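PDB 4KQC: periplasmic binding protein/LacI transcriptional regulator from Brachyspira murdochii, which probably binds a carbohydrate as the solute-binding component of an ABC transporter. Local coordinates for residues K17-V20 with T21-D24; R164-E167 with L168-D172; G73-T76 with E77-K80; T153-G156 with R157-F161; G277-A280 with V281-A284. One frame throughout, in Å; residues are numbered along the deposited sequence. Where two conformers were deposited one is given.

Contact 1: K17-V20 with T21-D24; sequences KFWV and TVRD
V22 sits one turn along from F18 in the first turns of helix 18-33, the helix of the beta-alpha-beta unit formed with strands 6-10 and 36-40, and its branches touch two aromatic rings. Its CB lies 3.9 Å from W19 CE3. From there CG1, anti to the backbone N (chi1 174°), runs alongside the indole and comes within 3.9 Å of W19 CZ3. The same torsion sets CG2 beside the backbone N, where it approaches F18 CE1 at 3.6 Å and also stands above one face of the indole, offset toward its rim. F18 CD1 covers that same indole face, so the methyl and the phenyl ring share it. Cut back to an alanine, this position would probably lose the CG1 and CG2 contacts and open a gap beside the two rings. P273 and F39 also touch V22, tying the helix to helix 273-288 and to strand 36-40.

The backbone supports this packing with i to i+4 bonds: V22 N donates to F18 O at 3.2 Å, and R23 N donates to W19 O with an N-H...O angle of 163°. On the more exposed side, V20 O accepts from D24 N at 3.0 Å and from a water. That water also donates to D24 OD1 and accepts from R23 NE at 2.9 Å, lying in plane at the guanidinium edge.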
# COMPACT_ATOMS: atom_id res chain seq x y z
N LYS A 17 -1.77 12.67 -0.32
CA LYS A 17 -0.72 13.51 0.31
C LYS A 17 0.52 12.76 0.81
O LYS A 17 1.52 13.38 1.14
CB LYS A 17 -1.28 14.31 1.47
CG LYS A 17 -2.28 15.41 1.12
CD LYS A 17 -2.74 16.06 2.44
CE LYS A 17 -4.08 16.78 2.36
NZ LYS A 17 -3.87 18.22 2.07
N PHE A 18 0.41 11.43 0.90
CA PHE A 18 1.60 10.56 1.00
C PHE A 18 2.71 11.12 0.13
O PHE A 18 3.85 11.13 0.52
CB PHE A 18 1.13 9.20 0.51
CG PHE A 18 2.18 8.10 0.45
CD1 PHE A 18 2.95 7.88 -0.67
CD2 PHE A 18 2.32 7.20 1.53
CE1 PHE A 18 3.78 6.78 -0.78
CE2 PHE A 18 3.20 6.11 1.43
CZ PHE A 18 3.95 5.93 0.30
N TRP A 19 2.37 11.52 -1.10
CA TRP A 19 3.36 11.90 -2.08
C TRP A 19 4.04 13.25 -1.80
O TRP A 19 5.17 13.48 -2.28
CB TRP A 19 2.77 11.82 -3.53
CG TRP A 19 2.60 10.41 -3.90
CD1 TRP A 19 1.52 9.64 -3.70
CD2 TRP A 19 3.61 9.56 -4.43
NE1 TRP A 19 1.77 8.35 -4.10
CE2 TRP A 19 3.06 8.28 -4.54
CE3 TRP A 19 4.91 9.77 -4.86
CZ2 TRP A 19 3.78 7.19 -5.04
CZ3 TRP A 19 5.61 8.65 -5.37
CH2 TRP A 19 5.02 7.41 -5.44
N VAL A 20 3.43 14.10 -0.97
CA VAL A 20 4.10 15.30 -0.50
C VAL A 20 5.31 14.90 0.38
O VAL A 20 6.43 15.42 0.28
CB VAL A 20 3.10 16.16 0.27
CG1 VAL A 20 3.77 17.36 0.91
CG2 VAL A 20 2.02 16.63 -0.69
N THR A 21 5.06 13.89 1.21
CA THR A 21 6.14 13.42 2.05
C THR A 21 7.27 12.67 1.27
O THR A 21 8.47 12.83 1.58
CB THR A 21 5.59 12.53 3.16
OG1 THR A 21 4.58 13.28 3.88
CG2 THR A 21 6.71 12.11 4.06
N VAL A 22 6.90 11.93 0.25
CA VAL A 22 7.85 11.30 -0.61
C VAL A 22 8.70 12.39 -1.24
O VAL A 22 9.91 12.23 -1.34
CB VAL A 22 7.19 10.46 -1.72
CG1 VAL A 22 8.21 9.91 -2.69
CG2 VAL A 22 6.33 9.32 -1.15
N ARG A 23 8.06 13.43 -1.76
CA ARG A 23 8.81 14.54 -2.36
C ARG A 23 9.80 15.12 -1.39
O ARG A 23 10.94 15.41 -1.79
CB ARG A 23 7.95 15.64 -2.96
CG ARG A 23 8.73 16.74 -3.66
CD ARG A 23 7.83 17.68 -4.44
NE ARG A 23 6.94 18.44 -3.59
CZ ARG A 23 6.14 19.43 -3.99
NH1 ARG A 23 6.03 19.73 -5.27
NH2 ARG A 23 5.45 20.11 -3.08
N ASP A 24 9.38 15.31 -0.14
CA ASP A 24 10.31 15.86 0.86
C ASP A 24 11.57 14.99 0.98
O ASP A 24 12.70 15.54 1.09
CB ASP A 24 9.67 15.92 2.24
CG ASP A 24 8.54 16.96 2.34
OD1 ASP A 24 8.54 17.95 1.56
OD2 ASP A 24 7.68 16.76 3.24
O HOH W 1 1.51 14.87 3.72
O HOH W 2 6.98 18.18 -0.72

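Contact 2: R164-E167 with L168-D172; sequences RFTE and LADGD
L168 CD2 stands over the centre of the R164 guanidinium, 3.7 Å from CZ, so in the conformer given the flat cationic group is covered on one face by a methyl. The bend of the arginine at chi2 (63°) turns its chain forward along the helix and carries the guanidinium over the leucine. At the edge of the group, again in the conformers given for both residues, R164 NH1 donates to E167 OE1 at 2.9 Å in a salt bridge; the carboxylate oxygen lies close to the guanidinium plane, while the donor approaches it from above the carboxylate plane.

One residue along, F165 CE1 meets A169 CB at 3.9 Å. T166 and D170 run side by side, with T166 CG2 3.5 Å from D170 OD2. In the backbone D170 N donates to T166 O at 2.8 Å, and the following bond, G171 N to E167 O, is weak, with an N-H...O angle of 132°.

All this belongs to the last turns of helix 152-171, the helix of the beta-alpha-beta unit with strands 141-146 and 179-184. F165 reaches L181 on the latter strand and M124 on helix 113-133, placing it between the two. R164 NE has a second acidic partner, D122 of helix 113-133, and in this conformer the two acids would probably limit rotation of the guanidinium. D170 OD1 is bonded to Y179 OH, whereas T166 OG1 turns back to V162 O.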
# COMPACT_ATOMS: atom_id res chain seq x y z
N ARG A 164 0.46 -15.54 5.74
CA ARG A 164 0.81 -15.50 7.16
C ARG A 164 -0.37 -15.97 8.03
O ARG A 164 -0.18 -16.71 9.00
CB ARG A 164 1.26 -14.12 7.58
CG ARG A 164 1.65 -13.98 9.04
CD ARG A 164 2.84 -14.85 9.38
NE ARG A 164 3.34 -14.57 10.72
CZ ARG A 164 4.18 -15.34 11.42
NH1 ARG A 164 4.72 -16.45 10.90
NH2 ARG A 164 4.51 -14.97 12.65
N PHE A 165 -1.55 -15.50 7.76
CA PHE A 165 -2.75 -15.94 8.53
C PHE A 165 -2.99 -17.45 8.49
O PHE A 165 -3.27 -18.10 9.52
CB PHE A 165 -4.04 -15.23 8.07
CG PHE A 165 -5.14 -15.34 9.06
CD1 PHE A 165 -6.00 -16.41 9.06
CD2 PHE A 165 -5.33 -14.36 10.01
CE1 PHE A 165 -7.00 -16.53 9.99
CE2 PHE A 165 -6.34 -14.43 10.91
CZ PHE A 165 -7.19 -15.50 10.89
N THR A 166 -2.74 -18.04 7.32
CA THR A 166 -2.90 -19.48 7.13
C THR A 166 -1.85 -20.19 7.94
O THR A 166 -2.14 -21.23 8.56
CB THR A 166 -2.85 -19.76 5.61
OG1 THR A 166 -4.04 -19.19 5.03
CG2 THR A 166 -2.82 -21.23 5.30
N GLU A 167 -0.63 -19.71 7.93
CA GLU A 167 0.45 -20.32 8.69
C GLU A 167 0.10 -20.31 10.18
O GLU A 167 0.25 -21.32 10.89
CB GLU A 167 1.78 -19.59 8.37
CG GLU A 167 2.95 -20.02 9.23
CD GLU A 167 4.21 -19.17 9.08
OE1 GLU A 167 4.18 -18.04 8.54
OE2 GLU A 167 5.26 -19.66 9.54
N LEU A 168 -0.36 -19.17 10.68
CA LEU A 168 -0.63 -19.09 12.12
C LEU A 168 -1.84 -19.95 12.50
O LEU A 168 -1.82 -20.67 13.48
CB LEU A 168 -0.89 -17.64 12.55
CG LEU A 168 0.30 -16.67 12.35
CD1 LEU A 168 -0.13 -15.24 12.55
CD2 LEU A 168 1.44 -17.03 13.28
N ALA A 169 -2.92 -19.84 11.73
CA ALA A 169 -4.18 -20.47 12.04
C ALA A 169 -4.08 -22.01 11.80
O ALA A 169 -4.72 -22.81 12.50
CB ALA A 169 -5.31 -19.85 11.21
N ASP A 170 -3.26 -22.45 10.84
CA ASP A 170 -3.12 -23.93 10.67
C ASP A 170 -2.19 -24.48 11.72
O ASP A 170 -2.24 -25.68 12.02
CB ASP A 170 -2.55 -24.32 9.33
CG ASP A 170 -3.50 -24.04 8.17
OD1 ASP A 170 -4.67 -23.64 8.40
OD2 ASP A 170 -3.05 -24.23 6.99
N GLY A 171 -1.29 -23.63 12.19
CA GLY A 171 -0.25 -24.04 13.13
C GLY A 171 -0.80 -24.27 14.53
O GLY A 171 -0.19 -25.01 15.35
N ASP A 172 -1.90 -23.62 14.82
CA ASP A 172 -2.56 -23.67 16.13
C ASP A 172 -3.65 -24.68 15.97
O ASP A 172 -4.58 -24.46 15.25
CB ASP A 172 -3.14 -22.30 16.43
CG ASP A 172 -3.83 -22.19 17.76
OD1 ASP A 172 -4.23 -23.22 18.34
OD2 ASP A 172 -4.01 -21.00 18.25

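Contact 3: G73-T76 with E77-K80; sequences GDFT and EQIK
With chi2 at 81°, the Q78 chain folds back over the start of helix 76-84 and brings OE1 to 3.3 Å from F75 CA. T76 is turned differently: chi1 of 56° places OG1 between its own backbone N and carbonyl carbon, facing D74. That hydroxyl donates to D74 OD1 at 2.6 Å, through the syn lone pair of the oxygen. T76 N donates to the same atom at 3.0 Å, with an N-H...O angle of 164° and nearly along the carboxylate C-O bond. Two donors therefore grip one oxygen, and the backbone bond two residues on defines an Asx turn leading into the helix, whose N-cap position is F75.

A water links the loop to the glutamine. It donates to D74 O at 2.8 Å and to Q78 OE1 at 3.0 Å, and accepts from E77 N, so an amide of the first turn is satisfied through solvent. Q78 NE2 bonds to D56 of helix 48-60, which probably sets the amide's rotation, with OE1 toward the water.

On the apolar side, I79 CD1 comes to 4.2 Å from F75 CB, while I79 N donates to F75 O at 3.0 Å. The F75 ring meets F68 edge-to-face and touches Q51 and Q52, anchoring the loop against helix 48-60.

The cluster joins the loop after strand 66-68 to the helix that follows. Because D74 OD1 receives one N-H and one O-H donor near the positive end of the helix dipole, its charged form is probably favoured.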
# COMPACT_ATOMS: atom_id res chain seq x y z
N GLY A 73 -1.13 1.29 -16.04
CA GLY A 73 -0.99 1.60 -17.46
C GLY A 73 0.20 0.90 -18.04
O GLY A 73 0.91 0.19 -17.30
N ASP A 74 0.43 1.12 -19.31
CA ASP A 74 1.46 0.43 -20.05
C ASP A 74 2.58 1.40 -20.39
O ASP A 74 2.46 2.26 -21.30
CB ASP A 74 0.85 -0.13 -21.30
CG ASP A 74 1.84 -1.01 -22.16
OD1 ASP A 74 3.07 -0.78 -22.12
OD2 ASP A 74 1.30 -1.90 -22.91
N PHE A 75 3.71 1.23 -19.75
CA PHE A 75 4.87 2.06 -19.97
C PHE A 75 6.04 1.35 -20.71
O PHE A 75 7.18 1.78 -20.64
CB PHE A 75 5.37 2.62 -18.61
CG PHE A 75 4.33 3.40 -17.90
CD1 PHE A 75 3.41 2.79 -17.05
CD2 PHE A 75 4.10 4.76 -18.23
CE1 PHE A 75 2.37 3.47 -16.49
CE2 PHE A 75 3.07 5.45 -17.63
CZ PHE A 75 2.18 4.81 -16.78
N THR A 76 5.76 0.28 -21.40
CA THR A 76 6.77 -0.50 -22.03
C THR A 76 7.54 0.25 -23.13
O THR A 76 8.73 0.03 -23.27
CB THR A 76 6.21 -1.83 -22.62
OG1 THR A 76 5.13 -1.58 -23.53
CG2 THR A 76 5.66 -2.72 -21.56
N GLU A 77 6.87 1.11 -23.88
CA GLU A 77 7.55 1.89 -24.90
C GLU A 77 8.57 2.81 -24.27
O GLU A 77 9.69 2.94 -24.76
CB GLU A 77 6.56 2.68 -25.79
CG GLU A 77 5.63 1.76 -26.58
CD GLU A 77 4.87 2.46 -27.70
OE1 GLU A 77 5.03 3.68 -27.86
OE2 GLU A 77 4.11 1.78 -28.47
N GLN A 78 8.17 3.46 -23.19
CA GLN A 78 9.06 4.41 -22.47
C GLN A 78 10.26 3.66 -21.86
O GLN A 78 11.42 4.07 -22.01
CB GLN A 78 8.25 5.09 -21.37
CG GLN A 78 7.29 6.13 -21.90
CD GLN A 78 5.98 5.55 -22.45
OE1 GLN A 78 5.60 4.40 -22.20
NE2 GLN A 78 5.34 6.33 -23.29
N ILE A 79 9.98 2.51 -21.27
CA ILE A 79 11.04 1.73 -20.63
C ILE A 79 11.99 1.16 -21.69
O ILE A 79 13.23 1.18 -21.55
CB ILE A 79 10.45 0.63 -19.73
CG1 ILE A 79 9.74 1.24 -18.56
CG2 ILE A 79 11.54 -0.35 -19.27
CD1 ILE A 79 8.77 0.29 -17.92
N LYS A 80 11.44 0.75 -22.82
CA LYS A 80 12.26 0.31 -23.94
C LYS A 80 13.21 1.38 -24.40
O LYS A 80 14.42 1.12 -24.67
CB LYS A 80 11.37 -0.21 -25.10
CG LYS A 80 12.20 -0.77 -26.21
CD LYS A 80 11.38 -1.75 -27.01
CE LYS A 80 12.14 -2.19 -28.23
NZ LYS A 80 11.21 -2.97 -29.09
O HOH W 3 4.06 2.22 -23.64

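Contact 4: T153-G156 with R157-F161; sequences TGIG and RAEGF
I155 O accepts from two backbone amides: E159 N at 2.8 Å, with an N-H...O angle of 166°, and A158 N, whose bond is weak. The straight i to i+4 bond dominates. These residues form the early turns of helix 152-171, in the beta-alpha-beta unit with strands 141-146 and 179-184. A158 N also donates to G154 O, at 3.1 Å, so this amide is divided between two carbonyls.

I155 and E159 lie side by side and point the same way. In the conformer given for the glutamate, I155 CG2, anti to the backbone N, meets the carboxylate carbon E159 CD at 3.8 Å. In that conformer the acid continues past the methyl to a salt bridge between OE1 and R114, of helix 113-133.

R157 follows a different course. Its N donates to T153 O at 2.9 Å, and its chain, extended from CG to NE, runs alongside T153. The guanidinium has polar partners beyond the helix: NH1 bonds to S212 O and forms a salt bridge with D251, while NE bonds to N113; F250 adds a cation-pi contact. Such a set of partners would probably fix the orientation of the buried group and limit its rotation.

G160 N donates to G156 O at 3.0 Å, continuing the helical pattern. Where R157 passes T153, the threonine methyl CG2 rests over one face of the guanidinium, 3.8 Å from NE.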
# COMPACT_ATOMS: atom_id res chain seq x y z
N THR A 153 0.82 -4.93 -6.74
CA THR A 153 0.53 -4.36 -5.41
C THR A 153 -0.66 -5.03 -4.72
O THR A 153 -0.58 -5.48 -3.58
CB THR A 153 0.25 -2.86 -5.52
OG1 THR A 153 1.38 -2.22 -6.14
CG2 THR A 153 -0.07 -2.26 -4.19
N GLY A 154 -1.74 -5.19 -5.42
CA GLY A 154 -2.95 -5.81 -4.83
C GLY A 154 -2.67 -7.26 -4.51
O GLY A 154 -3.07 -7.77 -3.46
N ILE A 155 -2.02 -7.97 -5.45
CA ILE A 155 -1.73 -9.40 -5.23
C ILE A 155 -0.83 -9.57 -3.99
O ILE A 155 -1.08 -10.39 -3.13
CB ILE A 155 -1.13 -10.03 -6.48
CG1 ILE A 155 -2.19 -10.03 -7.63
CG2 ILE A 155 -0.60 -11.42 -6.21
CD1 ILE A 155 -1.56 -10.31 -8.97
N GLY A 156 0.23 -8.79 -3.91
CA GLY A 156 1.10 -8.90 -2.80
C GLY A 156 0.53 -8.47 -1.47
O GLY A 156 0.76 -9.14 -0.45
N ARG A 157 -0.27 -7.40 -1.45
CA ARG A 157 -0.90 -7.00 -0.18
C ARG A 157 -1.93 -8.01 0.29
O ARG A 157 -2.16 -8.13 1.49
CB ARG A 157 -1.51 -5.62 -0.27
CG ARG A 157 -0.48 -4.52 -0.41
CD ARG A 157 -1.10 -3.16 -0.24
NE ARG A 157 -0.15 -2.07 -0.36
CZ ARG A 157 -0.47 -0.80 -0.19
NH1 ARG A 157 -1.68 -0.47 0.15
NH2 ARG A 157 0.45 0.16 -0.23
N ALA A 158 -2.53 -8.77 -0.62
CA ALA A 158 -3.49 -9.83 -0.24
C ALA A 158 -2.76 -11.11 0.15
O ALA A 158 -3.08 -11.71 1.19
CB ALA A 158 -4.41 -10.15 -1.41
N GLU A 159 -1.87 -11.58 -0.71
CA GLU A 159 -1.12 -12.86 -0.55
C GLU A 159 -0.35 -12.82 0.76
O GLU A 159 -0.27 -13.82 1.46
CB GLU A 159 -0.14 -13.15 -1.70
CG GLU A 159 -0.73 -13.88 -2.93
CD GLU A 159 0.30 -14.33 -4.01
OE1 GLU A 159 1.53 -14.00 -3.96
OE2 GLU A 159 -0.14 -14.99 -4.96
N GLY A 160 0.27 -11.67 1.06
CA GLY A 160 1.08 -11.55 2.30
C GLY A 160 0.27 -11.87 3.56
O GLY A 160 0.75 -12.54 4.50
N PHE A 161 -0.94 -11.33 3.61
CA PHE A 161 -1.89 -11.56 4.68
C PHE A 161 -2.34 -13.04 4.66
O PHE A 161 -2.34 -13.73 5.66
CB PHE A 161 -3.10 -10.59 4.52
CG PHE A 161 -4.14 -10.78 5.60
CD1 PHE A 161 -5.11 -11.74 5.46
CD2 PHE A 161 -4.13 -10.02 6.77
CE1 PHE A 161 -6.03 -11.99 6.45
CE2 PHE A 161 -5.10 -10.22 7.73
CZ PHE A 161 -6.00 -11.21 7.61

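Contact 5: G277-A280 with V281-A284; sequences GFQA and VTLA
The F278 ring is approached by T282 OG1, which comes to 3.5 Å from CE1 and 3.6 Å from CD1 at an oblique angle to the ring. Having CG anti to the backbone N (chi1 -170°) swings the phenyl toward the next turn, where the two side chains cross. A29 and Q32 of helix 18-33 also touch it.

The same hydroxyl donates to F278 O at 2.9 Å, from above the carbonyl plane and 40° out of it. T282 N donates to that oxygen too, with an N-H...O angle of 166°. One carbonyl thus takes two bonds from a single residue, which satisfies the threonine hydroxyl within the helix. A valine in its place would probably cost F278 O its second donor and put a methyl where the hydroxyl meets the ring.

Next along, L283 N donates to Q279 O at 2.9 Å, and L283 CG lies 3.3 Å from that oxygen. L283 and A284 touch I90, while V281 touches A26 and A29. Helix 273-288 thus packs against the parallel sheet and beside helix 18-33, as in an alpha/beta lobe of a periplasmic binding protein.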
# COMPACT_ATOMS: atom_id res chain seq x y z
N GLY A 277 11.12 8.15 -0.77
CA GLY A 277 11.67 9.19 -1.64
C GLY A 277 13.16 9.40 -1.47
O GLY A 277 13.88 9.55 -2.45
N PHE A 278 13.64 9.39 -0.25
CA PHE A 278 15.05 9.61 -0.00
C PHE A 278 15.88 8.49 -0.66
O PHE A 278 16.91 8.75 -1.34
CB PHE A 278 15.31 9.70 1.49
CG PHE A 278 16.66 10.17 1.83
CD1 PHE A 278 17.74 9.30 1.81
CD2 PHE A 278 16.86 11.47 2.20
CE1 PHE A 278 19.01 9.73 2.13
CE2 PHE A 278 18.14 11.91 2.50
CZ PHE A 278 19.21 11.04 2.44
N GLN A 279 15.43 7.26 -0.46
CA GLN A 279 16.16 6.08 -0.97
C GLN A 279 16.07 5.98 -2.49
O GLN A 279 17.05 5.58 -3.13
CB GLN A 279 15.73 4.81 -0.30
CG GLN A 279 16.12 4.79 1.19
CD GLN A 279 17.63 4.87 1.42
OE1 GLN A 279 18.41 4.36 0.63
NE2 GLN A 279 18.04 5.54 2.50
N ALA A 280 14.95 6.38 -3.08
CA ALA A 280 14.82 6.44 -4.55
C ALA A 280 15.89 7.30 -5.15
O ALA A 280 16.56 6.88 -6.08
CB ALA A 280 13.45 6.97 -4.94
N VAL A 281 16.04 8.55 -4.65
CA VAL A 281 17.02 9.46 -5.21
C VAL A 281 18.41 8.95 -4.90
O VAL A 281 19.28 9.13 -5.76
CB VAL A 281 16.77 10.88 -4.74
CG1 VAL A 281 17.97 11.78 -5.06
CG2 VAL A 281 15.50 11.39 -5.37
N THR A 282 18.66 8.44 -3.69
CA THR A 282 19.95 7.86 -3.40
C THR A 282 20.37 6.78 -4.39
O THR A 282 21.48 6.78 -4.85
CB THR A 282 19.98 7.32 -1.95
OG1 THR A 282 19.73 8.42 -1.06
CG2 THR A 282 21.35 6.73 -1.58
N LEU A 283 19.50 5.82 -4.64
CA LEU A 283 19.76 4.75 -5.59
C LEU A 283 20.05 5.36 -6.96
O LEU A 283 20.94 4.92 -7.67
CB LEU A 283 18.56 3.79 -5.67
CG LEU A 283 18.33 2.84 -4.51
CD1 LEU A 283 17.01 2.07 -4.66
CD2 LEU A 283 19.51 1.93 -4.48
N ALA A 284 19.24 6.33 -7.35
CA ALA A 284 19.39 6.90 -8.68
C ALA A 284 20.71 7.62 -8.86
O ALA A 284 21.38 7.45 -9.90
CB ALA A 284 18.24 7.78 -8.98

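In the fold
From the N terminus, contact 1 comes first, on helix 18-33, and contact 3 follows at the start of helix 76-84; both belong to the lobe built on the parallel sheet that includes strand 6-10. The chain then passes to the other lobe, where contacts 4 and 2 adjoin along helix 152-171, their centres about 16 Å apart. Contact 5, on helix 273-288, returns to the first lobe. Each contact closes only a helical turn or cap, and all five run in series, with none nested or crossing. Contacts 1 and 5 touch, V22 CG1 lying 3.7 Å from G277 CA, which joins two helices distant in sequence.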